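Local coordinates for protection of telomeres protein 1 (PDB 5USB), which binds single-stranded telomeric DNA through OB-fold domains, this chain being one of them, protecting the 3' overhang and regulating telomerase and telomere length, at residues Leu6-Gln20 and Leu33-Phe45. The protein carries 1 engineered substitution. Residues are numbered along the deposited sequence; the frame is centred on the assembly and turned at random.
Sequences LSQITPHQRCSFYAQ and LYVTDYTENELFF. With nucleotides of chain B.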
ATOM      1  N   LEU A   6      -5.658  -4.061   6.469  1.00 15.15           N
ATOM      2  CA  LEU A   6      -4.316  -3.574   6.767  1.00 12.85           C
ATOM      3  C   LEU A   6      -4.076  -3.482   8.263  1.00 14.76           C
ATOM      4  O   LEU A   6      -2.934  -3.571   8.717  1.00 15.42           O
ATOM      5  CB  LEU A   6      -4.057  -2.238   6.074  1.00 14.73           C
ATOM      6  CG  LEU A   6      -3.685  -2.406   4.594  1.00 15.00           C
ATOM      7  CD1 LEU A   6      -3.505  -0.988   4.037  1.00 18.27           C
ATOM      8  CD2 LEU A   6      -2.424  -3.261   4.378  1.00 18.60           C
ATOM      9  N   SER A   7      -5.138  -3.321   9.061  1.00 14.59           N
ATOM     10  CA  SER A   7      -4.981  -3.319  10.506  1.00 12.39           C
ATOM     11  C   SER A   7      -4.533  -4.666  11.056  1.00 18.29           C
ATOM     12  O   SER A   7      -4.047  -4.725  12.198  1.00 18.68           O
ATOM     13  CB  SER A   7      -6.301  -2.941  11.145  1.00 16.05           C
ATOM     14  OG  SER A   7      -7.264  -3.923  10.818  1.00 17.51           O
ATOM     15  N   GLN A   8      -4.683  -5.731  10.276  1.00 15.44           N
ATOM     16  CA  GLN A   8      -4.367  -7.090  10.703  1.00 19.05           C
ATOM     17  C   GLN A   8      -2.984  -7.547  10.267  1.00 21.57           C
ATOM     18  O   GLN A   8      -2.527  -8.608  10.721  1.00 20.71           O
ATOM     19  CB  GLN A   8      -5.418  -8.061  10.158  1.00 19.01           C
ATOM     20  CG  GLN A   8      -6.825  -7.752  10.628  1.00 17.60           C
ATOM     21  CD  GLN A   8      -7.889  -8.563   9.905  1.00 25.49           C
ATOM     22  OE1 GLN A   8      -7.815  -8.836   8.686  1.00 23.49           O
ATOM     23  NE2 GLN A   8      -8.913  -8.961  10.668  1.00 34.09           N
ATOM     24  N   ILE A   9      -2.303  -6.804   9.395  1.00 17.84           N
ATOM     25  CA  ILE A   9      -1.023  -7.308   8.934  1.00 17.16           C
ATOM     26  C   ILE A   9       0.051  -7.041   9.979  1.00 19.10           C
ATOM     27  O   ILE A   9      -0.003  -6.109  10.780  1.00 18.44           O
ATOM     28  CB  ILE A   9      -0.646  -6.741   7.554  1.00 19.37           C
ATOM     29  CG1 ILE A   9      -0.395  -5.257   7.583  1.00 20.85           C
ATOM     30  CG2 ILE A   9      -1.715  -7.085   6.542  1.00 18.87           C
ATOM     31  CD1 ILE A   9       0.241  -4.784   6.312  1.00 22.59           C
ATOM     32  N   THR A  10       1.025  -7.915  10.005  1.00 19.65           N
ATOM     33  CA  THR A  10       2.117  -7.840  10.961  1.00 20.45           C
ATOM     34  C   THR A  10       3.418  -7.939  10.203  1.00 20.65           C
ATOM     35  O   THR A  10       3.441  -8.277   9.017  1.00 20.45           O
ATOM     36  CB  THR A  10       2.021  -8.977  11.992  1.00 28.11           C
ATOM     37  OG1 THR A  10       2.063 -10.221  11.294  1.00 29.74           O
ATOM     38  CG2 THR A  10       0.719  -8.874  12.801  1.00 33.27           C
ATOM     39  N   PRO A  11       4.526  -7.665  10.857  1.00 20.35           N
ATOM     40  CA  PRO A  11       5.810  -7.676  10.157  1.00 23.35           C
ATOM     41  C   PRO A  11       6.230  -9.087   9.798  1.00 20.63           C
ATOM     42  O   PRO A  11       5.899 -10.048  10.486  1.00 21.42           O
ATOM     43  CB  PRO A  11       6.764  -7.057  11.178  1.00 24.16           C
ATOM     44  CG  PRO A  11       5.871  -6.362  12.139  1.00 23.05           C
ATOM     45  CD  PRO A  11       4.670  -7.174  12.234  1.00 26.06           C
ATOM     46  N   HIS A  12       6.962  -9.196   8.687  1.00 19.63           N
ATOM     47  CA  HIS A  12       7.635 -10.432   8.300  1.00 20.68           C
ATOM     48  C   HIS A  12       6.640 -11.554   8.022  1.00 22.24           C
ATOM     49  O   HIS A  12       6.790 -12.700   8.458  1.00 21.06           O
ATOM     50  CB  HIS A  12       8.655 -10.799   9.364  1.00 16.82           C
ATOM     51  CG  HIS A  12       9.600  -9.683   9.663  1.00 15.50           C
ATOM     52  ND1 HIS A  12       9.742  -9.139  10.916  1.00 19.41           N
ATOM     53  CD2 HIS A  12      10.431  -8.983   8.855  1.00 15.43           C
ATOM     54  CE1 HIS A  12      10.635  -8.166  10.871  1.00 17.09           C
ATOM     55  NE2 HIS A  12      11.072  -8.056   9.631  1.00 21.62           N
ATOM     56  N   GLN A  13       5.618 -11.215   7.257  1.00 19.96           N
ATOM     57  CA  GLN A  13       4.675 -12.203   6.781  1.00 21.41           C
ATOM     58  C   GLN A  13       4.376 -11.914   5.323  1.00 24.72           C
ATOM     59  O   GLN A  13       4.686 -10.837   4.798  1.00 24.64           O
ATOM     60  CB  GLN A  13       3.391 -12.202   7.596  1.00 25.19           C
ATOM     61  CG  GLN A  13       2.504 -11.014   7.310  1.00 23.48           C
ATOM     62  CD  GLN A  13       1.198 -11.054   8.068  1.00 33.63           C
ATOM     63  OE1 GLN A  13       0.427 -10.094   8.030  1.00 31.64           O
ATOM     64  NE2 GLN A  13       0.940 -12.156   8.773  1.00 38.32           N
ATOM     65  N   ARG A  14       3.826 -12.922   4.669  1.00 20.23           N
ATOM     66  CA  ARG A  14       3.222 -12.753   3.364  1.00 21.74           C
ATOM     67  C   ARG A  14       1.750 -12.400   3.573  1.00 18.58           C
ATOM     68  O   ARG A  14       1.072 -13.027   4.384  1.00 20.83           O
ATOM     69  CB  ARG A  14       3.387 -14.051   2.559  1.00 29.79           C
ATOM     70  CG  ARG A  14       2.369 -14.283   1.456  1.00 32.40           C
ATOM     71  CD  ARG A  14       2.626 -15.586   0.697  1.00 40.36           C
ATOM     72  NE  ARG A  14       2.158 -16.772   1.416  1.00 36.08           N
ATOM     73  CZ  ARG A  14       0.902 -17.208   1.396  1.00 43.60           C
ATOM     74  NH1 ARG A  14      -0.026 -16.555   0.703  1.00 51.66           N
ATOM     75  NH2 ARG A  14       0.563 -18.303   2.065  1.00 53.73           N
ATOM     76  N   CYS A  15       1.248 -11.397   2.853  1.00 18.38           N
ATOM     77  CA  CYS A  15      -0.147 -11.054   3.022  1.00 17.82           C
ATOM     78  C   CYS A  15      -0.720 -10.576   1.701  1.00 15.41           C
ATOM     79  O   CYS A  15       0.004 -10.347   0.726  1.00 18.37           O
ATOM     80  CB  CYS A  15      -0.321 -10.007   4.113  1.00 20.85           C
ATOM     81  SG  CYS A  15       0.535  -8.472   3.730  1.00 22.44           S
ATOM     82  N   SER A  16      -2.044 -10.476   1.677  1.00 14.96           N
ATOM     83  CA  SER A  16      -2.806  -9.985   0.554  1.00 13.55           C
ATOM     84  C   SER A  16      -3.890  -9.035   1.022  1.00 14.62           C
ATOM     85  O   SER A  16      -4.516  -9.273   2.052  1.00 14.67           O
ATOM     86  CB  SER A  16      -3.457 -11.161  -0.196  1.00 16.66           C
ATOM     87  OG  SER A  16      -2.485 -12.094  -0.615  1.00 15.00           O
ATOM     88  N   PHE A  17      -4.133  -7.963   0.257  1.00 13.68           N
ATOM     89  CA  PHE A  17      -5.104  -6.960   0.678  1.00 14.70           C
ATOM     90  C   PHE A  17      -5.550  -6.118  -0.505  1.00 13.96           C
ATOM     91  O   PHE A  17      -4.866  -6.028  -1.525  1.00 13.25           O
ATOM     92  CB  PHE A  17      -4.536  -6.060   1.790  1.00 14.19           C
ATOM     93  CG  PHE A  17      -3.223  -5.418   1.460  1.00 13.97           C
ATOM     94  CD1 PHE A  17      -3.182  -4.220   0.768  1.00 14.55           C
ATOM     95  CD2 PHE A  17      -2.041  -5.986   1.890  1.00 14.29           C
ATOM     96  CE1 PHE A  17      -1.974  -3.634   0.458  1.00 14.24           C
ATOM     97  CE2 PHE A  17      -0.816  -5.389   1.601  1.00 16.03           C
ATOM     98  CZ  PHE A  17      -0.798  -4.208   0.879  1.00 14.13           C
ATOM     99  N   TYR A  18      -6.694  -5.481  -0.326  1.00 13.23           N
ATOM    100  CA  TYR A  18      -7.227  -4.453  -1.202  1.00 12.78           C
ATOM    101  C   TYR A  18      -6.927  -3.099  -0.559  1.00 12.01           C
ATOM    102  O   TYR A  18      -7.004  -2.954   0.663  1.00 14.15           O
ATOM    103  CB  TYR A  18      -8.748  -4.613  -1.359  1.00 14.55           C
ATOM    104  CG  TYR A  18      -9.165  -5.810  -2.182  1.00 15.92           C
ATOM    105  CD1 TYR A  18      -9.378  -5.651  -3.530  1.00 16.82           C
ATOM    106  CD2 TYR A  18      -9.370  -7.051  -1.606  1.00 22.45           C
ATOM    107  CE1 TYR A  18      -9.764  -6.721  -4.306  1.00 19.26           C
ATOM    108  CE2 TYR A  18      -9.752  -8.128  -2.366  1.00 20.10           C
ATOM    109  CZ  TYR A  18      -9.949  -7.963  -3.703  1.00 21.81           C
ATOM    110  OH  TYR A  18     -10.341  -9.040  -4.506  1.00 25.23           O
ATOM    111  N   ALA A  19      -6.627  -2.103  -1.377  1.00 12.70           N
ATOM    112  CA  ALA A  19      -6.310  -0.792  -0.828  1.00 14.50           C
ATOM    113  C   ALA A  19      -6.512   0.279  -1.884  1.00 14.63           C
ATOM    114  O   ALA A  19      -6.582   0.006  -3.089  1.00 14.25           O
ATOM    115  CB  ALA A  19      -4.882  -0.756  -0.319  1.00 14.95           C
ATOM    116  N   GLN A  20      -6.606   1.514  -1.412  1.00 11.95           N
ATOM    117  CA  GLN A  20      -6.635   2.681  -2.272  1.00 11.88           C
ATOM    118  C   GLN A  20      -5.283   3.387  -2.229  1.00 13.00           C
ATOM    119  O   GLN A  20      -4.669   3.520  -1.165  1.00 11.80           O
ATOM    120  CB  GLN A  20      -7.737   3.650  -1.855  1.00 13.77           C
ATOM    121  CG  GLN A  20      -7.919   4.731  -2.902  1.00 16.80           C
ATOM    122  CD  GLN A  20      -9.126   5.603  -2.692  1.00 18.69           C
ATOM    123  OE1 GLN A  20      -9.557   5.830  -1.569  1.00 17.83           O
ATOM    124  NE2 GLN A  20      -9.632   6.173  -3.793  1.00 19.07           N
ATOM    125  N   LEU A  33       4.582   3.323  -3.565  1.00 12.38           N
ATOM    126  CA  LEU A  33       3.164   3.562  -3.379  1.00 12.39           C
ATOM    127  C   LEU A  33       2.894   3.739  -1.895  1.00 12.51           C
ATOM    128  O   LEU A  33       3.540   3.115  -1.070  1.00 14.86           O
ATOM    129  CB  LEU A  33       2.292   2.354  -3.858  1.00 15.03           C
ATOM    130  CG  LEU A  33       2.373   1.870  -5.282  1.00 20.18           C
ATOM    131  CD1 LEU A  33       1.645   0.513  -5.386  1.00 22.70           C
ATOM    132  CD2 LEU A  33       1.797   2.929  -6.242  1.00 17.97           C
ATOM    133  N   TYR A  34       1.951   4.603  -1.559  1.00 10.34           N
ATOM    134  CA  TYR A  34       1.426   4.708  -0.207  1.00 11.22           C
ATOM    135  C   TYR A  34      -0.045   4.373  -0.310  1.00  9.97           C
ATOM    136  O   TYR A  34      -0.755   5.012  -1.102  1.00 12.45           O
ATOM    137  CB  TYR A  34       1.598   6.122   0.365  1.00 11.85           C
ATOM    138  CG  TYR A  34       3.052   6.548   0.465  1.00 10.82           C
ATOM    139  CD1 TYR A  34       3.767   6.949  -0.635  1.00 15.68           C
ATOM    140  CD2 TYR A  34       3.707   6.491   1.686  1.00 16.78           C
ATOM    141  CE1 TYR A  34       5.084   7.307  -0.531  1.00 16.64           C
ATOM    142  CE2 TYR A  34       5.050   6.832   1.793  1.00 18.64           C
ATOM    143  CZ  TYR A  34       5.719   7.223   0.673  1.00 17.81           C
ATOM    144  OH  TYR A  34       7.052   7.575   0.780  1.00 23.74           O
ATOM    145  N   VAL A  35      -0.475   3.330   0.399  1.00 10.18           N
ATOM    146  CA  VAL A  35      -1.833   2.823   0.257  1.00 11.03           C
ATOM    147  C   VAL A  35      -2.516   2.692   1.609  1.00 10.58           C
ATOM    148  O   VAL A  35      -1.873   2.643   2.653  1.00 11.50           O
ATOM    149  CB  VAL A  35      -1.855   1.489  -0.490  1.00 10.53           C
ATOM    150  CG1 VAL A  35      -1.061   1.615  -1.759  1.00 11.45           C
ATOM    151  CG2 VAL A  35      -1.329   0.370   0.365  1.00 11.58           C
ATOM    152  N   THR A  36      -3.848   2.691   1.571  1.00 11.82           N
ATOM    153  CA  THR A  36      -4.675   2.620   2.765  1.00 10.80           C
ATOM    154  C   THR A  36      -5.937   1.826   2.483  1.00 10.18           C
ATOM    155  O   THR A  36      -6.432   1.819   1.350  1.00 12.80           O
ATOM    156  CB  THR A  36      -5.081   4.030   3.241  1.00 11.14           C
ATOM    157  OG1 THR A  36      -5.769   3.958   4.496  1.00 12.37           O
ATOM    158  CG2 THR A  36      -6.014   4.689   2.287  1.00 12.77           C
ATOM    159  N   ASP A  37      -6.479   1.187   3.548  1.00 11.28           N
ATOM    160  CA  ASP A  37      -7.861   0.721   3.471  1.00 14.03           C
ATOM    161  C   ASP A  37      -8.704   1.373   4.560  1.00 15.71           C
ATOM    162  O   ASP A  37      -9.814   0.900   4.862  1.00 16.23           O
ATOM    163  CB  ASP A  37      -7.952  -0.809   3.505  1.00 16.86           C
ATOM    164  CG  ASP A  37      -7.507  -1.412   4.796  1.00 13.17           C
ATOM    165  OD1 ASP A  37      -7.196  -0.665   5.746  1.00 16.01           O
ATOM    166  OD2 ASP A  37      -7.537  -2.679   4.892  1.00 17.95           O
ATOM    167  N   TYR A  38      -8.187   2.461   5.127  1.00 13.49           N
ATOM    168  CA  TYR A  38      -8.833   3.238   6.189  1.00 14.01           C
ATOM    169  C   TYR A  38      -9.023   2.414   7.454  1.00 18.70           C
ATOM    170  O   TYR A  38      -9.996   2.595   8.191  1.00 18.75           O
ATOM    171  CB  TYR A  38     -10.139   3.851   5.663  1.00 15.20           C
ATOM    172  CG  TYR A  38      -9.830   4.939   4.676  1.00 18.40           C
ATOM    173  CD1 TYR A  38      -9.465   6.193   5.139  1.00 20.57           C
ATOM    174  CD2 TYR A  38      -9.839   4.704   3.303  1.00 16.66           C
ATOM    175  CE1 TYR A  38      -9.143   7.200   4.287  1.00 21.82           C
ATOM    176  CE2 TYR A  38      -9.497   5.736   2.415  1.00 21.08           C
ATOM    177  CZ  TYR A  38      -9.145   6.973   2.953  1.00 18.41           C
ATOM    178  OH  TYR A  38      -8.813   8.043   2.153  1.00 28.34           O
ATOM    179  N   THR A  39      -8.093   1.495   7.719  1.00 15.29           N
ATOM    180  CA  THR A  39      -7.985   0.803   8.998  1.00 15.35           C
ATOM    181  C   THR A  39      -6.602   1.098   9.570  1.00 17.72           C
ATOM    182  O   THR A  39      -5.625   1.235   8.841  1.00 16.65           O
ATOM    183  CB  THR A  39      -8.246  -0.735   8.916  1.00 16.42           C
ATOM    184  OG1 THR A  39      -7.155  -1.394   8.259  1.00 17.40           O
ATOM    185  CG2 THR A  39      -9.571  -1.049   8.180  1.00 21.21           C
ATOM    186  N   GLU A  40      -6.531   1.228  10.883  1.00 15.59           N
ATOM    187  CA  GLU A  40      -5.332   1.691  11.586  1.00 12.14           C
ATOM    188  C   GLU A  40      -4.432   0.536  11.975  1.00 14.13           C
ATOM    189  O   GLU A  40      -4.916  -0.520  12.368  1.00 16.41           O
ATOM    190  CB  GLU A  40      -5.776   2.446  12.827  1.00 18.26           C
ATOM    191  CG  GLU A  40      -4.746   3.164  13.576  1.00 19.52           C
ATOM    192  CD  GLU A  40      -5.373   3.945  14.709  1.00 27.18           C
ATOM    193  OE1 GLU A  40      -6.599   3.789  14.922  1.00 31.87           O
ATOM    194  OE2 GLU A  40      -4.659   4.731  15.334  1.00 22.19           O
ATOM    195  N   ASN A  41      -3.119   0.733  11.827  1.00 14.76           N
ATOM    196  CA  ASN A  41      -2.128  -0.247  12.245  1.00 14.75           C
ATOM    197  C   ASN A  41      -1.077   0.424  13.102  1.00 14.67           C
ATOM    198  O   ASN A  41      -0.468   1.400  12.677  1.00 13.89           O
ATOM    199  CB  ASN A  41      -1.471  -0.898  11.036  1.00 14.99           C
ATOM    200  CG  ASN A  41      -0.630  -2.094  11.394  1.00 16.80           C
ATOM    201  OD1 ASN A  41       0.281  -2.016  12.206  1.00 17.43           O
ATOM    202  ND2 ASN A  41      -0.916  -3.206  10.758  1.00 16.83           N
ATOM    203  N   GLU A  42      -0.837  -0.122  14.301  1.00 17.94           N
ATOM    204  CA  GLU A  42       0.036   0.550  15.243  1.00 17.27           C
ATOM    205  C   GLU A  42       1.482   0.670  14.779  1.00 16.59           C
ATOM    206  O   GLU A  42       2.222   1.452  15.384  1.00 17.18           O
ATOM    207  CB  GLU A  42      -0.022  -0.161  16.607  1.00 25.35           C
ATOM    208  CG  GLU A  42       0.555  -1.551  16.621  1.00 26.82           C
ATOM    209  CD  GLU A  42       0.585  -2.153  18.027  1.00 42.49           C
ATOM    210  OE1 GLU A  42      -0.209  -1.702  18.882  1.00 50.63           O
ATOM    211  OE2 GLU A  42       1.409  -3.061  18.277  1.00 49.87           O
ATOM    212  N   LEU A  43       1.911  -0.053  13.719  1.00 16.96           N
ATOM    213  CA  LEU A  43       3.264   0.053  13.199  1.00 16.91           C
ATOM    214  C   LEU A  43       3.362   0.892  11.922  1.00 14.83           C
ATOM    215  O   LEU A  43       4.460   1.075  11.401  1.00 15.99           O
ATOM    216  CB  LEU A  43       3.851  -1.331  12.933  1.00 18.15           C
ATOM    217  CG  LEU A  43       3.904  -2.262  14.138  1.00 21.66           C
ATOM    218  CD1 LEU A  43       4.398  -3.591  13.695  1.00 25.52           C
ATOM    219  CD2 LEU A  43       4.831  -1.674  15.164  1.00 23.89           C
ATOM    220  N   PHE A  44       2.253   1.457  11.444  1.00 12.79           N
ATOM    221  CA  PHE A  44       2.337   2.397  10.340  1.00 14.31           C
ATOM    222  C   PHE A  44       2.878   3.746  10.833  1.00 17.02           C
ATOM    223  O   PHE A  44       2.777   4.101  12.015  1.00 15.90           O
ATOM    224  CB  PHE A  44       0.952   2.589   9.692  1.00 14.44           C
ATOM    225  CG  PHE A  44       0.386   1.382   8.976  1.00 11.69           C
ATOM    226  CD1 PHE A  44       1.119   0.231   8.753  1.00 15.78           C
ATOM    227  CD2 PHE A  44      -0.913   1.414   8.501  1.00 12.75           C
ATOM    228  CE1 PHE A  44       0.574  -0.840   8.056  1.00 11.14           C
ATOM    229  CE2 PHE A  44      -1.446   0.342   7.796  1.00 13.04           C
ATOM    230  CZ  PHE A  44      -0.702  -0.809   7.609  1.00 12.11           C
ATOM    231  N   PHE A  45       3.432   4.522   9.921  1.00 12.86           N
ATOM    232  CA  PHE A  45       3.948   5.828  10.291  1.00 11.77           C
ATOM    233  C   PHE A  45       2.798   6.782  10.603  1.00 12.17           C
ATOM    234  O   PHE A  45       1.800   6.827   9.872  1.00 13.48           O
ATOM    235  CB  PHE A  45       4.787   6.388   9.148  1.00 14.36           C
ATOM    236  CG  PHE A  45       5.454   7.712   9.478  1.00 12.25           C
ATOM    237  CD1 PHE A  45       6.646   7.730  10.173  1.00 15.38           C
ATOM    238  CD2 PHE A  45       4.869   8.918   9.150  1.00 13.26           C
ATOM    239  CE1 PHE A  45       7.240   8.932  10.519  1.00 16.49           C
ATOM    240  CE2 PHE A  45       5.463  10.096   9.471  1.00 14.11           C
ATOM    241  CZ  PHE A  45       6.641  10.116  10.174  1.00 17.22           C
TER
ATOM    242  P    DA B   5      10.486  12.189   6.748  1.00 29.82           P
ATOM    243  OP1  DA B   5      11.202  13.338   6.240  1.00 26.20           O
ATOM    244  OP2  DA B   5      10.406  11.900   8.156  1.00 37.51           O
ATOM    245  O5'  DA B   5       9.000  12.295   6.214  1.00 24.26           O
ATOM    246  C5'  DA B   5       8.757  12.616   4.859  1.00 21.27           C
ATOM    247  C4'  DA B   5       7.327  12.276   4.536  1.00 18.09           C
ATOM    248  O4'  DA B   5       7.179  10.844   4.534  1.00 19.08           O
ATOM    249  C3'  DA B   5       6.318  12.793   5.555  1.00 21.61           C
ATOM    250  O3'  DA B   5       5.100  13.168   4.910  1.00 23.43           O
ATOM    251  C2'  DA B   5       6.153  11.612   6.493  1.00 18.34           C
ATOM    252  C1'  DA B   5       6.318  10.422   5.569  1.00 19.02           C
ATOM    253  N9   DA B   5       6.929   9.249   6.177  1.00 19.68           N
ATOM    254  C8   DA B   5       8.063   9.209   6.941  1.00 18.38           C
ATOM    255  N7   DA B   5       8.409   8.004   7.307  1.00 20.74           N
ATOM    256  C5   DA B   5       7.471   7.189   6.696  1.00 17.84           C
ATOM    257  C6   DA B   5       7.293   5.802   6.685  1.00 20.33           C
ATOM    258  N6   DA B   5       8.094   4.950   7.321  1.00 22.13           N
ATOM    259  N1   DA B   5       6.242   5.311   5.996  1.00 18.55           N
ATOM    260  C2   DA B   5       5.437   6.165   5.367  1.00 19.45           C
ATOM    261  N3   DA B   5       5.505   7.486   5.296  1.00 17.03           N
ATOM    262  C4   DA B   5       6.558   7.943   5.989  1.00 19.87           C
TER
HETATM  263  O   HOH W   1       1.159  -4.311  13.109  1.00 32.77           O
HETATM  264  O   HOH W   2      -8.565  -3.889   2.755  1.00 15.78           O
HETATM  265  O   HOH W   3      -8.898   8.007  -0.590  1.00 30.66           O
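Asn41 and Asp37 reach from the loop after strand 31-36 to the backbone around Leu6, joining the loops that flank the β hairpin of strands 14-26 and 31-36 in this OB-fold domain. The hairpin itself is joined here by an antiparallel hydrogen-bonded pair, Gln20 with Thr36, whose Gln20 N to Thr36 O bond measures 2.8 Å. The Asn41 side chain extends with CG anti to the backbone N (chi1 -169°), which carries its amide between two carbonyls. ND2 donates to Leu6 O at 2.9 Å and to Ile9 O at 3.0 Å, and both acceptors lie within 2° of the amide plane; the first bond lies in the plane of the Leu6 carbonyl, whereas the second is tilted from that of Ile9. OD1 accepts from Leu43 N in an Asx turn; together the three bonds are consistent with a single orientation of the amide, NH2 toward the two carbonyls. A leucine in its place would probably leave the Leu6 and Ile9 carbonyls without this shared donor and free the 41-44 turn from its side-chain brace. Asp37 receives Leu6 N on the syn side of OD2 at 2.8 Å, about 30° out of the carboxylate plane, while OD1 accepts the Thr39 hydroxyl through its syn lone pair. Thr39 OG1 in turn takes a weak bond from Ser7 N. Leu6 lies between two aromatic rings: CB meets the edge of Phe44 in plane, 4.0 Å from CZ, and CD2 sits over the centre of one Phe17 face. Asn41 CB lies over a face of Phe44. On the same loop, one face of the Phe45 ring lies against the base of DA5 of chain B, with C8 over the ring centre, tying this buried region to the DNA-binding surface. Farther along, Pro11 CG touches Leu43 CD1 at 3.5 Å, the two side chains crossing at about a right angle.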